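Long-range contact in histidinol-phosphatase (Listeria monocytogenes serotype 4b str. H7858, PDB 6NLR), which probably hydrolyses histidinol phosphate to histidinol in histidine biosynthesis, using a trinuclear metal centre: residues M1-C12 with L30-H40. Residues are numbered along the deposited sequence; the frame is centred on the assembly and turned at random.
Sequences MKRDGHTHTEFC and LDFDEYSIVEH. With CO (cobalt (II) ion), chain F; MN (manganese (II) ion), chain D.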
loop_
_atom_site.group_PDB
_atom_site.type_symbol
_atom_site.label_atom_id
_atom_site.label_comp_id
_atom_site.label_asym_id
_atom_site.label_seq_id
_atom_site.Cartn_x
_atom_site.Cartn_y
_atom_site.Cartn_z
HETATM N N MSE A 1 -15.086 2.513 17.153
HETATM C CA MSE A 1 -14.345 3.618 16.453
HETATM C C MSE A 1 -14.393 3.349 14.954
HETATM O O MSE A 1 -14.765 2.259 14.533
HETATM C CB MSE A 1 -12.890 3.732 16.931
HETATM C CG MSE A 1 -12.722 4.073 18.405
HETATM SE SE MSE A 1 -13.878 5.544 19.046
HETATM C CE MSE A 1 -15.668 4.939 19.615
ATOM N N LYS A 2 -14.028 4.353 14.158
ATOM C CA LYS A 2 -14.107 4.209 12.717
ATOM C C LYS A 2 -12.929 4.927 12.052
ATOM O O LYS A 2 -12.950 6.153 11.918
ATOM C CB LYS A 2 -15.464 4.694 12.214
ATOM C CG LYS A 2 -15.755 4.263 10.793
ATOM C CD LYS A 2 -17.227 4.274 10.409
ATOM C CE LYS A 2 -17.354 4.195 8.903
ATOM N NZ LYS A 2 -18.764 4.099 8.467
ATOM N N ARG A 3 -11.955 4.154 11.590
ATOM C CA ARG A 3 -10.645 4.670 11.155
ATOM C C ARG A 3 -10.361 4.215 9.722
ATOM O O ARG A 3 -10.523 3.010 9.426
ATOM C CB ARG A 3 -9.584 4.157 12.125
ATOM C CG ARG A 3 -8.170 4.536 11.741
ATOM C CD ARG A 3 -7.155 4.140 12.799
ATOM N NE ARG A 3 -5.828 4.502 12.312
ATOM C CZ ARG A 3 -4.686 3.987 12.751
ATOM N NH1 ARG A 3 -4.679 3.092 13.726
ATOM N NH2 ARG A 3 -3.542 4.379 12.211
ATOM N N ASP A 4 -9.894 5.138 8.885
ATOM C CA ASP A 4 -9.292 4.820 7.569
ATOM C C ASP A 4 -7.794 5.114 7.688
ATOM O O ASP A 4 -7.422 6.271 7.976
ATOM C CB ASP A 4 -10.015 5.559 6.436
ATOM C CG ASP A 4 -9.594 5.111 5.040
ATOM O OD1 ASP A 4 -8.557 4.381 4.917
ATOM O OD2 ASP A 4 -10.292 5.508 4.059
ATOM N N GLY A 5 -6.965 4.090 7.498
ATOM C CA GLY A 5 -5.507 4.205 7.640
ATOM C C GLY A 5 -4.813 4.408 6.312
ATOM O O GLY A 5 -3.563 4.409 6.324
ATOM N N HIS A 6 -5.533 4.597 5.197
ATOM C CA HIS A 6 -4.879 4.599 3.858
ATOM C C HIS A 6 -5.668 5.434 2.834
ATOM O O HIS A 6 -6.580 4.893 2.162
ATOM C CB HIS A 6 -4.636 3.146 3.441
ATOM C CG HIS A 6 -3.700 2.977 2.293
ATOM N ND1 HIS A 6 -3.064 1.777 2.052
ATOM C CD2 HIS A 6 -3.335 3.811 1.300
ATOM C CE1 HIS A 6 -2.332 1.888 0.960
ATOM N NE2 HIS A 6 -2.477 3.127 0.479
ATOM N N THR A 7 -5.293 6.705 2.662
ATOM C CA THR A 7 -5.913 7.603 1.646
ATOM C C THR A 7 -4.842 8.428 0.935
ATOM O O THR A 7 -3.735 8.639 1.506
ATOM C CB THR A 7 -6.966 8.532 2.262
ATOM O OG1 THR A 7 -6.302 9.553 3.017
ATOM C CG2 THR A 7 -7.939 7.767 3.129
ATOM N N HIS A 8 -5.211 8.904 -0.243
ATOM C CA HIS A 8 -4.374 9.705 -1.168
ATOM C C HIS A 8 -5.064 11.046 -1.427
ATOM O O HIS A 8 -6.181 11.258 -0.906
ATOM C CB HIS A 8 -4.082 8.863 -2.423
ATOM C CG HIS A 8 -3.256 7.660 -2.107
ATOM N ND1 HIS A 8 -1.879 7.731 -1.972
ATOM C CD2 HIS A 8 -3.595 6.386 -1.815
ATOM C CE1 HIS A 8 -1.409 6.531 -1.668
ATOM N NE2 HIS A 8 -2.449 5.698 -1.527
ATOM N N THR A 9 -4.428 11.908 -2.224
ATOM C CA THR A 9 -4.769 13.341 -2.357
ATOM C C THR A 9 -4.564 13.799 -3.797
ATOM O O THR A 9 -4.154 12.969 -4.644
ATOM C CB THR A 9 -3.874 14.179 -1.430
ATOM O OG1 THR A 9 -2.529 14.181 -1.925
ATOM C CG2 THR A 9 -3.870 13.663 -0.012
ATOM N N GLU A 10 -4.785 15.092 -4.044
ATOM C CA GLU A 10 -4.477 15.759 -5.338
ATOM C C GLU A 10 -2.963 15.724 -5.602
ATOM O O GLU A 10 -2.586 15.963 -6.749
ATOM C CB GLU A 10 -5.040 17.186 -5.392
ATOM C CG GLU A 10 -4.394 18.182 -4.421
ATOM C CD GLU A 10 -4.930 18.197 -2.982
ATOM O OE1 GLU A 10 -5.646 17.237 -2.560
ATOM O OE2 GLU A 10 -4.591 19.141 -2.256
ATOM N N PHE A 11 -2.116 15.407 -4.618
ATOM C CA PHE A 11 -0.638 15.319 -4.816
ATOM C C PHE A 11 -0.252 13.988 -5.480
ATOM O O PHE A 11 0.913 13.788 -5.809
ATOM C CB PHE A 11 0.101 15.577 -3.499
ATOM C CG PHE A 11 0.142 17.040 -3.134
ATOM C CD1 PHE A 11 -0.883 17.628 -2.404
ATOM C CD2 PHE A 11 1.192 17.847 -3.544
ATOM C CE1 PHE A 11 -0.850 18.977 -2.087
ATOM C CE2 PHE A 11 1.214 19.198 -3.244
ATOM C CZ PHE A 11 0.202 19.759 -2.505
ATOM N N CYS A 12 -1.212 13.088 -5.672
ATOM C CA CYS A 12 -0.992 11.786 -6.342
ATOM C C CYS A 12 -1.174 11.974 -7.849
ATOM O O CYS A 12 -2.297 12.187 -8.298
ATOM C CB CYS A 12 -1.969 10.738 -5.827
ATOM S SG CYS A 12 -1.672 9.130 -6.585
ATOM N N LEU A 30 -19.626 10.037 6.438
ATOM C CA LEU A 30 -19.739 8.567 6.662
ATOM C C LEU A 30 -19.281 8.200 8.081
ATOM O O LEU A 30 -19.003 7.004 8.293
ATOM C CB LEU A 30 -18.909 7.818 5.605
ATOM C CG LEU A 30 -19.367 8.014 4.162
ATOM C CD1 LEU A 30 -18.591 7.122 3.206
ATOM C CD2 LEU A 30 -20.871 7.766 4.037
ATOM N N ASP A 31 -19.125 9.175 8.984
ATOM C CA ASP A 31 -18.888 8.933 10.438
ATOM C C ASP A 31 -17.489 8.366 10.718
ATOM O O ASP A 31 -17.324 7.706 11.755
ATOM C CB ASP A 31 -19.939 7.978 11.015
ATOM C CG ASP A 31 -21.345 8.541 10.932
ATOM O OD1 ASP A 31 -21.532 9.706 11.358
ATOM O OD2 ASP A 31 -22.235 7.821 10.426
ATOM N N PHE A 32 -16.499 8.611 9.862
ATOM C CA PHE A 32 -15.092 8.292 10.216
ATOM C C PHE A 32 -14.702 9.239 11.353
ATOM O O PHE A 32 -15.097 10.388 11.264
ATOM C CB PHE A 32 -14.173 8.381 8.996
ATOM C CG PHE A 32 -14.277 7.158 8.125
ATOM C CD1 PHE A 32 -15.263 7.071 7.154
ATOM C CD2 PHE A 32 -13.453 6.063 8.345
ATOM C CE1 PHE A 32 -15.401 5.919 6.394
ATOM C CE2 PHE A 32 -13.585 4.913 7.583
ATOM C CZ PHE A 32 -14.553 4.843 6.606
ATOM N N ASP A 33 -14.003 8.776 12.386
ATOM C CA ASP A 33 -13.459 9.699 13.412
ATOM C C ASP A 33 -11.929 9.752 13.310
ATOM O O ASP A 33 -11.354 10.603 13.956
ATOM C CB ASP A 33 -13.960 9.350 14.810
ATOM C CG ASP A 33 -13.967 7.873 15.080
ATOM O OD1 ASP A 33 -12.867 7.291 14.982
ATOM O OD2 ASP A 33 -15.081 7.318 15.316
ATOM N N GLU A 34 -11.296 8.934 12.471
ATOM C CA GLU A 34 -9.820 8.932 12.332
ATOM C C GLU A 34 -9.454 8.611 10.886
ATOM O O GLU A 34 -10.085 7.724 10.285
ATOM C CB GLU A 34 -9.225 7.940 13.312
ATOM C CG GLU A 34 -7.748 8.101 13.487
ATOM C CD GLU A 34 -7.183 7.307 14.651
ATOM O OE1 GLU A 34 -7.954 6.615 15.289
ATOM O OE2 GLU A 34 -5.968 7.382 14.887
ATOM N N TYR A 35 -8.485 9.336 10.338
ATOM C CA TYR A 35 -8.248 9.415 8.879
ATOM C C TYR A 35 -6.770 9.715 8.640
ATOM O O TYR A 35 -6.299 10.760 9.125
ATOM C CB TYR A 35 -9.207 10.462 8.322
ATOM C CG TYR A 35 -9.234 10.624 6.827
ATOM C CD1 TYR A 35 -8.280 11.400 6.190
ATOM C CD2 TYR A 35 -10.244 10.077 6.059
ATOM C CE1 TYR A 35 -8.320 11.625 4.829
ATOM C CE2 TYR A 35 -10.285 10.271 4.689
ATOM C CZ TYR A 35 -9.329 11.059 4.072
ATOM O OH TYR A 35 -9.363 11.303 2.729
ATOM N N SER A 36 -6.073 8.836 7.919
ATOM C CA SER A 36 -4.639 8.991 7.585
ATOM C C SER A 36 -4.483 9.352 6.105
ATOM O O SER A 36 -4.975 8.627 5.215
ATOM C CB SER A 36 -3.837 7.763 7.968
ATOM O OG SER A 36 -3.758 7.632 9.379
ATOM N N ILE A 37 -3.805 10.469 5.875
ATOM C CA ILE A 37 -3.312 10.898 4.555
ATOM C C ILE A 37 -1.901 10.343 4.428
ATOM O O ILE A 37 -1.001 10.843 5.142
ATOM C CB ILE A 37 -3.348 12.421 4.430
ATOM C CG1 ILE A 37 -4.759 12.962 4.673
ATOM C CG2 ILE A 37 -2.794 12.829 3.072
ATOM C CD1 ILE A 37 -4.790 14.440 4.946
ATOM N N VAL A 38 -1.737 9.336 3.575
ATOM C CA VAL A 38 -0.446 8.650 3.381
ATOM C C VAL A 38 -0.137 8.668 1.885
ATOM O O VAL A 38 -0.251 7.629 1.198
ATOM C CB VAL A 38 -0.451 7.251 4.031
ATOM C CG1 VAL A 38 -0.326 7.380 5.543
ATOM C CG2 VAL A 38 -1.692 6.446 3.680
ATOM N N GLU A 39 0.232 9.841 1.399
ATOM C CA GLU A 39 0.511 10.053 -0.034
ATOM C C GLU A 39 1.772 9.268 -0.419
ATOM O O GLU A 39 2.667 9.067 0.446
ATOM C CB GLU A 39 0.646 11.541 -0.325
ATOM C CG GLU A 39 0.614 11.824 -1.800
ATOM C CD GLU A 39 -0.570 11.153 -2.489
ATOM O OE1 GLU A 39 -1.657 11.737 -2.465
ATOM O OE2 GLU A 39 -0.374 10.038 -3.016
ATOM N N HIS A 40 1.864 8.841 -1.679
ATOM C CA HIS A 40 3.080 8.171 -2.198
ATOM C C HIS A 40 4.318 9.043 -1.992
ATOM O O HIS A 40 4.319 10.203 -2.460
ATOM C CB HIS A 40 2.920 7.869 -3.675
ATOM C CG HIS A 40 1.814 6.921 -3.919
ATOM N ND1 HIS A 40 1.935 5.585 -3.611
ATOM C CD2 HIS A 40 0.587 7.110 -4.441
ATOM C CE1 HIS A 40 0.814 4.968 -3.946
ATOM N NE2 HIS A 40 -0.026 5.887 -4.451
HETATM CO CO CO F . -2.084 3.530 -1.576
HETATM MN MN MN D . -1.796 5.509 -5.592
HETATM O O HOH W 1 -6.064 6.663 10.400
HETATM O O HOH W 2 -6.870 11.747 1.650
HETATM O O HOH W 3 -1.581 1.453 -2.125
#
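Strands 3-7 and 34-40 are the two parallel strands of a beta-alpha-beta unit, joined through helix 20-29. The chain around the end of the first strand supplies His8 to the trinuclear metal site, and His40 closes strand 34-40. The two imidazoles form an offset stack, with centroids 4.3 Å apart and planes at 17°. His8 CE1 lies over one face of the His40 ring, toward its rim. His8 NE2 binds cobalt together with His6, Glu93 and Asp258; His40 NE2 binds a manganese ion shared with His14 and His260.

Glu39 is a second-shell residue that holds His8. His8 ND1 donates to Glu39 OE2 at 2.9 Å, with the oxygen near the ring plane. With the cobalt bond at NE2, it fixes the rotation of the ring, and it would probably make the imidazole a stronger metal ligand. His40 N reaches the same oxygen from the same face of the carboxylate. The other oxygen, OE1, takes Thr9 OG1 at 2.7 Å on its anti lone pair. The bend of the Glu39 chain at chi2 (50°) brings the carboxylate to Thr9 and His8.

The PHP domain belongs to the TIM-barrel clan, and such parallel pairing builds its barrel wall. Asp4 N bonds Glu34 O, and Ser36 N bonds Asp4 O, both at 2.9 Å. Further on, Thr7 OG1 donates to Ser36 O at 2.7 Å, while its CG2 sits over the Tyr35 ring face.

At the N-terminal end Lys2 extends across Phe32. Its CE rests over the ring face, 3.8 Å from the centroid, and NZ donates to Leu30 O at 2.9 Å, just past the end of helix 20-29.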